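Flagella basal body P-ring formation protein FlgA (Salmonella typhimurium, PDB 3TEE) takes part in building the flagellar P-ring in the periplasm, where it probably acts as a chaperone for the P-ring protein FlgI. Local coordinates at residues 122-127 with 132-137; 148-153 with 157-162; 164-169 with 173-178. One frame throughout, in Å; residues are numbered along the deposited sequence.

Contact 1 of 3, residues 122-127 with 132-137; sequences RDLAPG and LTMIRQ
Arg122 and Met134 mark the closest pass of the two backbones, their CA atoms 6.1 Å apart, where the irregular segment 122-127 runs by the single 3-10 turn 132-134 that leads into strand 135-137. That turn is held by a weak bond from Ile135 N to Leu132 O. Met134 carries the contact, touching both Arg122 and Leu124. With CG beside its own backbone N (chi1 -70°) and the chain extended beyond, it sets CG against the Arg122 guanidinium and brings SD and CE to the Leu124 methyl. CG sits over the centre of one guanidinium face, 4.0 Å from Arg122 CZ, the two side chains crossing at about a right angle. The face of a flat, delocalised cation can pack against a methylene while its N-H groups bond in the plane, and here one does: Arg122 NE donates to a water at 2.8 Å, lying at the guanidinium edge, and the same water donates to Thr133 O at 2.6 Å. The water thus ties the arginine to the turn and helps fix the rotation of the guanidinium. Farther along Met134, SD rests 3.7 Å from Leu124 CD2. Leucine suits this buried place because its branched end offers a methyl to the sulfur, and the long, flexible methionine can reach it, whereas Arg122 keeps its charge at the surface. Backbone bonds anchor both sides: Leu124 pairs with Ile83, and Met134 with Leu121. Beyond the turn, Arg136 pairs with Val119, so that strand 135-137 runs antiparallel to strand 118-120 in a two-stranded sheet, and the contact lies at the end of that sheet, where the loop leaving strand 118-120 passes the turn.

Contact 2 of 3, residues 148-153 with 157-162; sequences QVIANG and SVNAEG
Val149 and Ala160, and after them Ala151 and Val158, form the two hydrogen-bonded pairs of an antiparallel strand couple whose axes approach to 4.6 Å. Four backbone bonds join them. Val149 N reaches Ala160 O at 2.7 Å and Ala160 N returns to Val149 O at 2.9 Å; Ala151 N and Val158 O, with Val158 N and Ala151 O, make the second reciprocal set. The Val149 N bond is almost straight, 173° at the hydrogen. Between these pairs, CA-H...O contacts fill in: Asn159 CA lies 3.3 Å from Val149 O, and Ile150 CA faces Val158 O.

Apolar contact belongs to the face bearing Val149, Ala151, Val158 and Ala160. Ala151 CB meets Val158 CB at 4.0 Å, a small residue opposite a beta-branched one that suits an extended backbone. Val149, buried, turns its side chain onto Ile194, Ile196 and Val176.

Polar and mixed contacts occupy the other face. Asn159 lays OD1 3.4 Å from Ile150 CG1, the two side chains crossing obliquely. Gln148 and Glu161 lie side by side and point the same way; the bend of the glutamine at chi2 (-81°) carries OE1 to 3.4 Å from Glu161 CG, with amide and carboxylate planes nearly perpendicular. Long polar residues are at home here, because their aliphatic parts can pack while the polar ends stay at the surface, as the Glu161 carboxylate does in its salt bridge from OE1 to Arg146.

At the far edge of strand 146-152, backbone bonds from Gln148, Ile150 and Asn152 to strand 194-197 continue the sheet. Strands 146-152 and 157-164, joined by the short turn that begins at Gly153, form a two-stranded antiparallel beta hairpin within a mixed five-stranded sheet whose first and last strands also pair.

Contact 3 of 3, residues 164-169 with 173-178; sequences AMNNAA and NARVRM
Asn166 grips strand 173-178 through both ends of its amide. OD1 accepts from Arg175 N at 2.8 Å, in the carbonyl plane, while ND2 gives a weak bond to Asn173 O at 3.3 Å, so the side chain imitates a neighbouring strand's peptide. This needs CG between the backbone N and the carbonyl carbon (chi1 65°), which turns the amide toward the strand. The Arg175 guanidinium stacks over that amide, planes 19° apart, with Arg175 NH1 3.7 Å from Asn166 CG. Asparagine suits the place because its short amide carries donor and acceptor together.

Next door, Met165 N donates to Arg175 O at 2.9 Å, and Met165 carries SD across Arg177 CB at 3.9 Å, an apolar arm slanting over the first carbon of the arginine. Deeper, the small Ala168 and Ala174 meet CB to CB at 4.0 Å, next to Val188.

Farther out, Asn167 OD1 accepts from Ala143 N and Ala168 pairs with Val141, fixing the loop. Ala164 and Val176 form a non-hydrogen-bonded antiparallel pair; after Met165 the regular pairing stops and the Asn166 side chain takes over, in the antiparallel connection between neighbouring strands 157-164 and 173-178 of the five-stranded sheet.

Overall arrangement
The three contacts follow one another along the chain. Contacts 2 and 3 belong to one sheet, as strands 157-164 and 173-178 are neighbours in it; their centres lie 14 Å apart and they pack directly, Ala160 CB on Met178 CE, and both Val149 CG2 and Gly162 CA on Val176 CG1. Contact 1 is set apart: its centre is 36 Å from that of contact 2, with nearest atoms about 18 Å apart, and 25 Å from that of contact 3. It nevertheless touches contact 3 where Gln137 CB packs on Ala169 CB at 4.0 Å, so the end of strand 135-137 meets the loop of the five-stranded sheet.

Contact 1 of 3, residues 122-127 with 132-137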
ATOM      1  N   ARG A 122       6.843   3.727  14.319  1.00 42.83           N
ATOM      2  CA  ARG A 122       6.652   3.476  15.758  1.00 43.39           C
ATOM      3  C   ARG A 122       7.608   2.455  16.328  1.00 43.85           C
ATOM      4  O   ARG A 122       8.196   1.678  15.581  1.00 41.55           O
ATOM      5  CB  ARG A 122       5.227   2.922  16.017  1.00 45.36           C
ATOM      6  CG  ARG A 122       4.075   3.661  15.353  1.00 58.73           C
ATOM      7  CD  ARG A 122       2.765   3.240  15.960  1.00 69.93           C
ATOM      8  NE  ARG A 122       1.636   3.695  15.154  1.00 79.61           N
ATOM      9  CZ  ARG A 122       0.405   3.206  15.252  1.00 93.18           C
ATOM     10  NH1 ARG A 122       0.137   2.231  16.115  1.00 72.80           N
ATOM     11  NH2 ARG A 122      -0.565   3.680  14.483  1.00 84.03           N
ATOM     12  N   ASP A 123       7.673   2.380  17.678  1.00 40.12           N
ATOM     13  CA  ASP A 123       8.389   1.312  18.366  1.00 39.76           C
ATOM     14  C   ASP A 123       7.454   0.107  18.273  1.00 42.61           C
ATOM     15  O   ASP A 123       6.344   0.141  18.811  1.00 43.50           O
ATOM     16  CB  ASP A 123       8.663   1.655  19.840  1.00 41.83           C
ATOM     17  CG  ASP A 123       9.561   2.855  20.032  1.00 50.74           C
ATOM     18  OD1 ASP A 123      10.518   3.023  19.231  1.00 47.65           O
ATOM     19  OD2 ASP A 123       9.301   3.640  20.966  1.00 62.96           O
ATOM     20  N   LEU A 124       7.869  -0.929  17.533  1.00 37.67           N
ATOM     21  CA  LEU A 124       7.042  -2.111  17.343  1.00 35.30           C
ATOM     22  C   LEU A 124       7.527  -3.291  18.169  1.00 37.72           C
ATOM     23  O   LEU A 124       8.736  -3.460  18.394  1.00 35.05           O
ATOM     24  CB  LEU A 124       6.927  -2.474  15.837  1.00 34.70           C
ATOM     25  CG  LEU A 124       6.337  -1.376  14.897  1.00 38.76           C
ATOM     26  CD1 LEU A 124       6.354  -1.843  13.438  1.00 38.05           C
ATOM     27  CD2 LEU A 124       4.899  -1.027  15.285  1.00 39.77           C
ATOM     28  N   ALA A 125       6.574  -4.113  18.607  1.00 34.16           N
ATOM     29  CA  ALA A 125       6.842  -5.296  19.415  1.00 34.81           C
ATOM     30  C   ALA A 125       6.633  -6.585  18.645  1.00 36.11           C
ATOM     31  O   ALA A 125       5.709  -6.655  17.846  1.00 34.47           O
ATOM     32  CB  ALA A 125       5.945  -5.294  20.644  1.00 35.91           C
ATOM     33  N   PRO A 126       7.430  -7.645  18.934  1.00 33.60           N
ATOM     34  CA  PRO A 126       7.207  -8.944  18.283  1.00 32.57           C
ATOM     35  C   PRO A 126       5.758  -9.431  18.439  1.00 36.82           C
ATOM     36  O   PRO A 126       5.163  -9.269  19.513  1.00 35.88           O
ATOM     37  CB  PRO A 126       8.161  -9.875  19.050  1.00 33.78           C
ATOM     38  CG  PRO A 126       9.287  -8.989  19.464  1.00 37.39           C
ATOM     39  CD  PRO A 126       8.610  -7.692  19.834  1.00 34.36           C
ATOM     40  N   GLY A 127       5.223 -10.011  17.366  1.00 32.27           N
ATOM     41  CA  GLY A 127       3.847 -10.515  17.294  1.00 31.90           C
ATOM     42  C   GLY A 127       2.864  -9.494  16.728  1.00 34.99           C
ATOM     43  O   GLY A 127       1.774  -9.844  16.288  1.00 35.69           O
ATOM     44  N   LEU A 132      -0.211  -0.624   7.529  1.00 41.98           N
ATOM     45  CA  LEU A 132       0.267   0.460   6.641  1.00 43.47           C
ATOM     46  C   LEU A 132       0.421   1.809   7.377  1.00 48.23           C
ATOM     47  O   LEU A 132       1.353   2.557   7.089  1.00 48.69           O
ATOM     48  CB  LEU A 132      -0.632   0.599   5.399  1.00 43.91           C
ATOM     49  CG  LEU A 132      -0.571  -0.544   4.372  1.00 48.48           C
ATOM     50  CD1 LEU A 132      -1.639  -0.366   3.314  1.00 54.54           C
ATOM     51  CD2 LEU A 132       0.794  -0.612   3.686  1.00 48.16           C
ATOM     52  N   THR A 133      -0.433   2.072   8.380  1.00 45.87           N
ATOM     53  CA  THR A 133      -0.348   3.283   9.217  1.00 46.93           C
ATOM     54  C   THR A 133       0.897   3.321  10.127  1.00 49.42           C
ATOM     55  O   THR A 133       1.215   4.387  10.647  1.00 49.82           O
ATOM     56  CB  THR A 133      -1.624   3.451  10.059  1.00 58.98           C
ATOM     57  OG1 THR A 133      -1.933   2.219  10.727  1.00 55.27           O
ATOM     58  CG2 THR A 133      -2.812   3.928   9.234  1.00 58.95           C
ATOM     59  N   MET A 134       1.584   2.172  10.347  1.00 42.61           N
ATOM     60  CA  MET A 134       2.755   2.095  11.241  1.00 41.42           C
ATOM     61  C   MET A 134       4.043   2.347  10.491  1.00 44.01           C
ATOM     62  O   MET A 134       5.103   2.413  11.113  1.00 44.51           O
ATOM     63  CB  MET A 134       2.901   0.683  11.855  1.00 43.02           C
ATOM     64  CG  MET A 134       1.878   0.289  12.868  1.00 46.32           C
ATOM     65  SD  MET A 134       1.919  -1.542  13.088  1.00 49.06           S
ATOM     66  CE  MET A 134       0.977  -1.607  14.566  1.00 46.59           C
ATOM     67  N   ILE A 135       3.982   2.356   9.159  1.00 40.79           N
ATOM     68  CA  ILE A 135       5.171   2.408   8.319  1.00 40.16           C
ATOM     69  C   ILE A 135       5.132   3.496   7.234  1.00 45.26           C
ATOM     70  O   ILE A 135       4.064   3.984   6.865  1.00 43.98           O
ATOM     71  CB  ILE A 135       5.435   0.988   7.677  1.00 42.20           C
ATOM     72  CG1 ILE A 135       4.385   0.646   6.596  1.00 42.87           C
ATOM     73  CG2 ILE A 135       5.549  -0.139   8.760  1.00 40.03           C
ATOM     74  CD1 ILE A 135       4.729  -0.552   5.658  1.00 52.44           C
ATOM     75  N   ARG A 136       6.306   3.764   6.662  1.00 43.38           N
ATOM     76  CA  ARG A 136       6.522   4.715   5.564  1.00 43.87           C
ATOM     77  C   ARG A 136       7.604   4.148   4.656  1.00 49.65           C
ATOM     78  O   ARG A 136       8.322   3.235   5.073  1.00 47.97           O
ATOM     79  CB  ARG A 136       6.962   6.096   6.123  1.00 40.53           C
ATOM     80  CG  ARG A 136       8.308   6.105   6.873  1.00 46.11           C
ATOM     81  CD  ARG A 136       8.930   7.506   6.932  1.00 43.06           C
ATOM     82  NE  ARG A 136      10.050   7.599   7.881  1.00 38.83           N
ATOM     83  CZ  ARG A 136      11.314   7.313   7.588  1.00 50.81           C
ATOM     84  NH1 ARG A 136      11.645   6.898   6.370  1.00 52.12           N
ATOM     85  NH2 ARG A 136      12.256   7.436   8.508  1.00 43.62           N
ATOM     86  N   GLN A 137       7.775   4.727   3.437  1.00 47.88           N
ATOM     87  CA  GLN A 137       8.869   4.310   2.563  1.00 47.20           C
ATOM     88  C   GLN A 137      10.145   4.919   3.096  1.00 49.28           C
ATOM     89  O   GLN A 137      10.090   5.956   3.762  1.00 48.30           O
ATOM     90  CB  GLN A 137       8.623   4.718   1.091  1.00 48.91           C
ATOM     91  CG  GLN A 137       7.884   3.644   0.286  1.00 60.26           C
ATOM     92  CD  GLN A 137       8.588   2.302   0.279  1.00 80.12           C
ATOM     93  OE1 GLN A 137       9.652   2.124  -0.325  1.00 74.50           O
ATOM     94  NE2 GLN A 137       8.009   1.328   0.967  1.00 78.87           N
TER
HETATM   95  O   HOH W   1       1.521   5.511  13.008  1.00 70.56           O

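Contact 2 of 3, residues 148-153 with 157-162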
ATOM      1  N   GLN A 148      22.129  15.724  -6.466  1.00 48.71           N
ATOM      2  CA  GLN A 148      22.292  16.199  -7.827  1.00 50.02           C
ATOM      3  C   GLN A 148      20.929  16.609  -8.356  1.00 52.11           C
ATOM      4  O   GLN A 148      19.961  15.850  -8.261  1.00 50.02           O
ATOM      5  CB  GLN A 148      22.921  15.109  -8.733  1.00 52.30           C
ATOM      6  CG  GLN A 148      24.434  14.957  -8.573  1.00 71.70           C
ATOM      7  CD  GLN A 148      25.232  15.990  -9.337  1.00 97.01           C
ATOM      8  OE1 GLN A 148      26.054  16.709  -8.765  1.00 93.87           O
ATOM      9  NE2 GLN A 148      25.041  16.066 -10.652  1.00 90.59           N
ATOM     10  N   VAL A 149      20.853  17.832  -8.874  1.00 49.27           N
ATOM     11  CA  VAL A 149      19.642  18.370  -9.482  1.00 49.00           C
ATOM     12  C   VAL A 149      19.831  18.239 -10.995  1.00 54.31           C
ATOM     13  O   VAL A 149      20.837  18.703 -11.539  1.00 55.18           O
ATOM     14  CB  VAL A 149      19.356  19.832  -9.050  1.00 52.03           C
ATOM     15  CG1 VAL A 149      18.182  20.414  -9.832  1.00 51.93           C
ATOM     16  CG2 VAL A 149      19.102  19.926  -7.547  1.00 50.55           C
ATOM     17  N   ILE A 150      18.874  17.597 -11.654  1.00 50.81           N
ATOM     18  CA  ILE A 150      18.884  17.360 -13.092  1.00 51.63           C
ATOM     19  C   ILE A 150      17.627  17.963 -13.694  1.00 55.68           C
ATOM     20  O   ILE A 150      16.523  17.486 -13.441  1.00 53.81           O
ATOM     21  CB  ILE A 150      19.033  15.840 -13.427  1.00 55.04           C
ATOM     22  CG1 ILE A 150      20.296  15.232 -12.752  1.00 56.08           C
ATOM     23  CG2 ILE A 150      19.022  15.595 -14.952  1.00 56.57           C
ATOM     24  CD1 ILE A 150      20.386  13.682 -12.756  1.00 67.89           C
ATOM     25  N   ALA A 151      17.805  19.011 -14.499  1.00 54.43           N
ATOM     26  CA  ALA A 151      16.710  19.669 -15.197  1.00 55.98           C
ATOM     27  C   ALA A 151      16.859  19.457 -16.703  1.00 65.30           C
ATOM     28  O   ALA A 151      17.960  19.601 -17.229  1.00 64.87           O
ATOM     29  CB  ALA A 151      16.675  21.142 -14.852  1.00 56.62           C
ATOM     30  N   ASN A 152      15.765  19.057 -17.377  1.00 66.54           N
ATOM     31  CA  ASN A 152      15.737  18.774 -18.816  1.00 69.12           C
ATOM     32  C   ASN A 152      14.447  19.253 -19.492  1.00 78.28           C
ATOM     33  O   ASN A 152      13.370  19.184 -18.891  1.00 77.87           O
ATOM     34  CB  ASN A 152      15.948  17.284 -19.071  1.00 69.32           C
ATOM     35  CG  ASN A 152      17.392  16.897 -19.282  1.00 99.28           C
ATOM     36  OD1 ASN A 152      18.162  16.721 -18.331  1.00 93.80           O
ATOM     37  ND2 ASN A 152      17.786  16.732 -20.539  1.00 94.53           N
ATOM     38  N   GLY A 153      14.580  19.730 -20.733  1.00 78.40           N
ATOM     39  CA  GLY A 153      13.467  20.218 -21.543  1.00 79.39           C
ATOM     40  C   GLY A 153      13.793  21.392 -22.447  1.00 85.71           C
ATOM     41  O   GLY A 153      14.498  22.319 -22.035  1.00 85.31           O
ATOM     42  N   SER A 157      19.690  21.256 -20.852  1.00 66.40           N
ATOM     43  CA  SER A 157      20.040  20.275 -19.834  1.00 64.61           C
ATOM     44  C   SER A 157      20.845  20.997 -18.779  1.00 64.17           C
ATOM     45  O   SER A 157      21.770  21.744 -19.105  1.00 63.22           O
ATOM     46  CB  SER A 157      20.848  19.135 -20.448  1.00 70.17           C
ATOM     47  OG  SER A 157      21.446  18.312 -19.460  1.00 84.06           O
ATOM     48  N   VAL A 158      20.440  20.851 -17.517  1.00 57.90           N
ATOM     49  CA  VAL A 158      21.124  21.492 -16.399  1.00 56.27           C
ATOM     50  C   VAL A 158      21.442  20.401 -15.371  1.00 58.47           C
ATOM     51  O   VAL A 158      20.575  19.596 -15.042  1.00 56.35           O
ATOM     52  CB  VAL A 158      20.309  22.664 -15.770  1.00 59.81           C
ATOM     53  CG1 VAL A 158      21.083  23.339 -14.639  1.00 59.12           C
ATOM     54  CG2 VAL A 158      19.889  23.698 -16.815  1.00 60.14           C
ATOM     55  N   ASN A 159      22.686  20.365 -14.890  1.00 55.34           N
ATOM     56  CA  ASN A 159      23.114  19.427 -13.860  1.00 55.02           C
ATOM     57  C   ASN A 159      23.791  20.266 -12.806  1.00 57.16           C
ATOM     58  O   ASN A 159      24.745  20.984 -13.114  1.00 55.36           O
ATOM     59  CB  ASN A 159      24.058  18.362 -14.415  1.00 59.49           C
ATOM     60  CG  ASN A 159      23.357  17.298 -15.212  1.00 83.04           C
ATOM     61  OD1 ASN A 159      22.932  16.272 -14.676  1.00 81.78           O
ATOM     62  ND2 ASN A 159      23.232  17.511 -16.515  1.00 72.65           N
ATOM     63  N   ALA A 160      23.242  20.256 -11.574  1.00 52.47           N
ATOM     64  CA  ALA A 160      23.804  21.072 -10.504  1.00 52.89           C
ATOM     65  C   ALA A 160      23.770  20.369  -9.157  1.00 58.85           C
ATOM     66  O   ALA A 160      22.919  19.508  -8.926  1.00 59.21           O
ATOM     67  CB  ALA A 160      23.094  22.410 -10.437  1.00 53.57           C
ATOM     68  N   GLU A 161      24.738  20.689  -8.298  1.00 56.76           N
ATOM     69  CA  GLU A 161      24.856  20.082  -6.972  1.00 56.55           C
ATOM     70  C   GLU A 161      24.200  21.007  -5.974  1.00 56.03           C
ATOM     71  O   GLU A 161      24.244  22.231  -6.122  1.00 54.16           O
ATOM     72  CB  GLU A 161      26.328  19.871  -6.547  1.00 59.18           C
ATOM     73  CG  GLU A 161      27.351  19.655  -7.655  1.00 77.10           C
ATOM     74  CD  GLU A 161      28.790  19.553  -7.180  1.00103.78           C
ATOM     75  OE1 GLU A 161      29.438  18.523  -7.479  1.00102.13           O
ATOM     76  OE2 GLU A 161      29.270  20.499  -6.512  1.00 97.00           O
ATOM     77  N   GLY A 162      23.602  20.411  -4.963  1.00 49.49           N
ATOM     78  CA  GLY A 162      22.959  21.139  -3.887  1.00 47.78           C
ATOM     79  C   GLY A 162      22.806  20.281  -2.655  1.00 49.67           C
ATOM     80  O   GLY A 162      23.241  19.129  -2.638  1.00 49.09           O
TER

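Contact 3 of 3, residues 164-169 with 173-178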
ATOM      1  N   ALA A 164      20.061  18.674   0.045  1.00 39.70           N
ATOM      2  CA  ALA A 164      18.657  18.378   0.296  1.00 38.90           C
ATOM      3  C   ALA A 164      18.241  19.071   1.584  1.00 42.75           C
ATOM      4  O   ALA A 164      18.966  19.022   2.587  1.00 42.27           O
ATOM      5  CB  ALA A 164      18.447  16.886   0.427  1.00 39.26           C
ATOM      6  N   MET A 165      17.126  19.774   1.534  1.00 39.04           N
ATOM      7  CA  MET A 165      16.641  20.482   2.715  1.00 40.00           C
ATOM      8  C   MET A 165      15.634  19.650   3.524  1.00 45.00           C
ATOM      9  O   MET A 165      15.380  19.961   4.682  1.00 44.65           O
ATOM     10  CB  MET A 165      16.034  21.810   2.294  1.00 43.26           C
ATOM     11  CG  MET A 165      17.076  22.760   1.751  1.00 48.39           C
ATOM     12  SD  MET A 165      16.298  24.311   1.393  1.00 54.26           S
ATOM     13  CE  MET A 165      16.195  25.007   3.040  1.00 50.91           C
ATOM     14  N   ASN A 166      15.076  18.595   2.918  1.00 41.14           N
ATOM     15  CA  ASN A 166      14.088  17.747   3.576  1.00 41.27           C
ATOM     16  C   ASN A 166      14.309  16.270   3.228  1.00 46.35           C
ATOM     17  O   ASN A 166      15.018  15.944   2.268  1.00 45.51           O
ATOM     18  CB  ASN A 166      12.657  18.205   3.193  1.00 40.86           C
ATOM     19  CG  ASN A 166      12.322  18.022   1.721  1.00 57.51           C
ATOM     20  OD1 ASN A 166      12.908  18.645   0.842  1.00 53.96           O
ATOM     21  ND2 ASN A 166      11.387  17.147   1.410  1.00 47.80           N
ATOM     22  N   ASN A 167      13.686  15.376   4.013  1.00 43.53           N
ATOM     23  CA  ASN A 167      13.742  13.937   3.781  1.00 43.06           C
ATOM     24  C   ASN A 167      12.725  13.617   2.732  1.00 45.99           C
ATOM     25  O   ASN A 167      11.641  14.208   2.725  1.00 44.22           O
ATOM     26  CB  ASN A 167      13.413  13.170   5.069  1.00 45.80           C
ATOM     27  CG  ASN A 167      14.413  13.399   6.166  1.00 59.78           C
ATOM     28  OD1 ASN A 167      15.625  13.289   5.961  1.00 53.78           O
ATOM     29  ND2 ASN A 167      13.922  13.721   7.359  1.00 51.25           N
ATOM     30  N   ALA A 168      13.077  12.728   1.796  1.00 44.89           N
ATOM     31  CA  ALA A 168      12.151  12.383   0.732  1.00 45.44           C
ATOM     32  C   ALA A 168      12.422  11.014   0.189  1.00 50.41           C
ATOM     33  O   ALA A 168      13.577  10.644  -0.026  1.00 50.38           O
ATOM     34  CB  ALA A 168      12.206  13.420  -0.394  1.00 46.63           C
ATOM     35  N   ALA A 169      11.345  10.267  -0.050  1.00 48.91           N
ATOM     36  CA  ALA A 169      11.381   8.938  -0.658  1.00 49.29           C
ATOM     37  C   ALA A 169      11.389   9.133  -2.178  1.00 53.34           C
ATOM     38  O   ALA A 169      11.177  10.259  -2.650  1.00 51.59           O
ATOM     39  CB  ALA A 169      10.133   8.150  -0.247  1.00 49.94           C
ATOM     40  N   ASN A 173       8.623  14.889  -3.491  1.00 48.68           N
ATOM     41  CA  ASN A 173       9.236  16.192  -3.715  1.00 48.71           C
ATOM     42  C   ASN A 173      10.386  16.449  -2.737  1.00 50.25           C
ATOM     43  O   ASN A 173      10.270  16.136  -1.558  1.00 48.16           O
ATOM     44  CB  ASN A 173       8.192  17.304  -3.590  1.00 49.20           C
ATOM     45  CG  ASN A 173       8.724  18.667  -3.962  1.00 75.14           C
ATOM     46  OD1 ASN A 173       8.911  18.979  -5.141  1.00 71.33           O
ATOM     47  ND2 ASN A 173       9.009  19.499  -2.963  1.00 67.35           N
ATOM     48  N   ALA A 174      11.493  17.020  -3.233  1.00 45.98           N
ATOM     49  CA  ALA A 174      12.612  17.419  -2.384  1.00 44.70           C
ATOM     50  C   ALA A 174      13.063  18.820  -2.763  1.00 46.02           C
ATOM     51  O   ALA A 174      13.181  19.139  -3.948  1.00 44.53           O
ATOM     52  CB  ALA A 174      13.770  16.443  -2.497  1.00 45.44           C
ATOM     53  N   ARG A 175      13.234  19.668  -1.748  1.00 42.06           N
ATOM     54  CA  ARG A 175      13.729  21.023  -1.906  1.00 41.63           C
ATOM     55  C   ARG A 175      15.228  20.905  -1.725  1.00 43.40           C
ATOM     56  O   ARG A 175      15.709  20.074  -0.943  1.00 42.05           O
ATOM     57  CB  ARG A 175      13.091  21.998  -0.899  1.00 43.48           C
ATOM     58  CG  ARG A 175      11.575  22.144  -1.087  1.00 54.57           C
ATOM     59  CD  ARG A 175      10.903  23.010  -0.023  1.00 70.79           C
ATOM     60  NE  ARG A 175      11.479  22.863   1.322  1.00 84.30           N
ATOM     61  CZ  ARG A 175      11.136  21.928   2.207  1.00 96.44           C
ATOM     62  NH1 ARG A 175      10.212  21.020   1.903  1.00 77.79           N
ATOM     63  NH2 ARG A 175      11.721  21.889   3.399  1.00 79.52           N
ATOM     64  N   VAL A 176      15.961  21.642  -2.543  1.00 39.83           N
ATOM     65  CA  VAL A 176      17.412  21.563  -2.593  1.00 38.80           C
ATOM     66  C   VAL A 176      17.986  22.958  -2.523  1.00 41.98           C
ATOM     67  O   VAL A 176      17.656  23.812  -3.353  1.00 41.98           O
ATOM     68  CB  VAL A 176      17.879  20.830  -3.897  1.00 42.05           C
ATOM     69  CG1 VAL A 176      19.395  20.739  -3.971  1.00 41.42           C
ATOM     70  CG2 VAL A 176      17.251  19.445  -4.032  1.00 41.57           C
ATOM     71  N   ARG A 177      18.880  23.181  -1.558  1.00 37.52           N
ATOM     72  CA  ARG A 177      19.544  24.465  -1.469  1.00 38.02           C
ATOM     73  C   ARG A 177      20.798  24.408  -2.355  1.00 44.86           C
ATOM     74  O   ARG A 177      21.664  23.550  -2.166  1.00 44.47           O
ATOM     75  CB  ARG A 177      19.888  24.788  -0.005  1.00 35.81           C
ATOM     76  CG  ARG A 177      20.571  26.124   0.193  1.00 33.60           C
ATOM     77  CD  ARG A 177      21.058  26.279   1.635  1.00 35.69           C
ATOM     78  NE  ARG A 177      21.625  27.615   1.784  1.00 38.25           N
ATOM     79  CZ  ARG A 177      22.871  27.947   1.467  1.00 50.26           C
ATOM     80  NH1 ARG A 177      23.739  27.019   1.076  1.00 44.86           N
ATOM     81  NH2 ARG A 177      23.268  29.202   1.566  1.00 39.75           N
ATOM     82  N   MET A 178      20.864  25.292  -3.345  1.00 44.87           N
ATOM     83  CA  MET A 178      22.039  25.449  -4.209  1.00 47.88           C
ATOM     84  C   MET A 178      23.103  26.211  -3.404  1.00 51.46           C
ATOM     85  O   MET A 178      22.772  26.854  -2.397  1.00 49.21           O
ATOM     86  CB  MET A 178      21.680  26.210  -5.505  1.00 51.82           C
ATOM     87  CG  MET A 178      20.478  25.618  -6.234  1.00 57.30           C
ATOM     88  SD  MET A 178      20.557  23.821  -6.397  1.00 63.87           S
ATOM     89  CE  MET A 178      21.404  23.723  -7.871  1.00 61.40           C
TER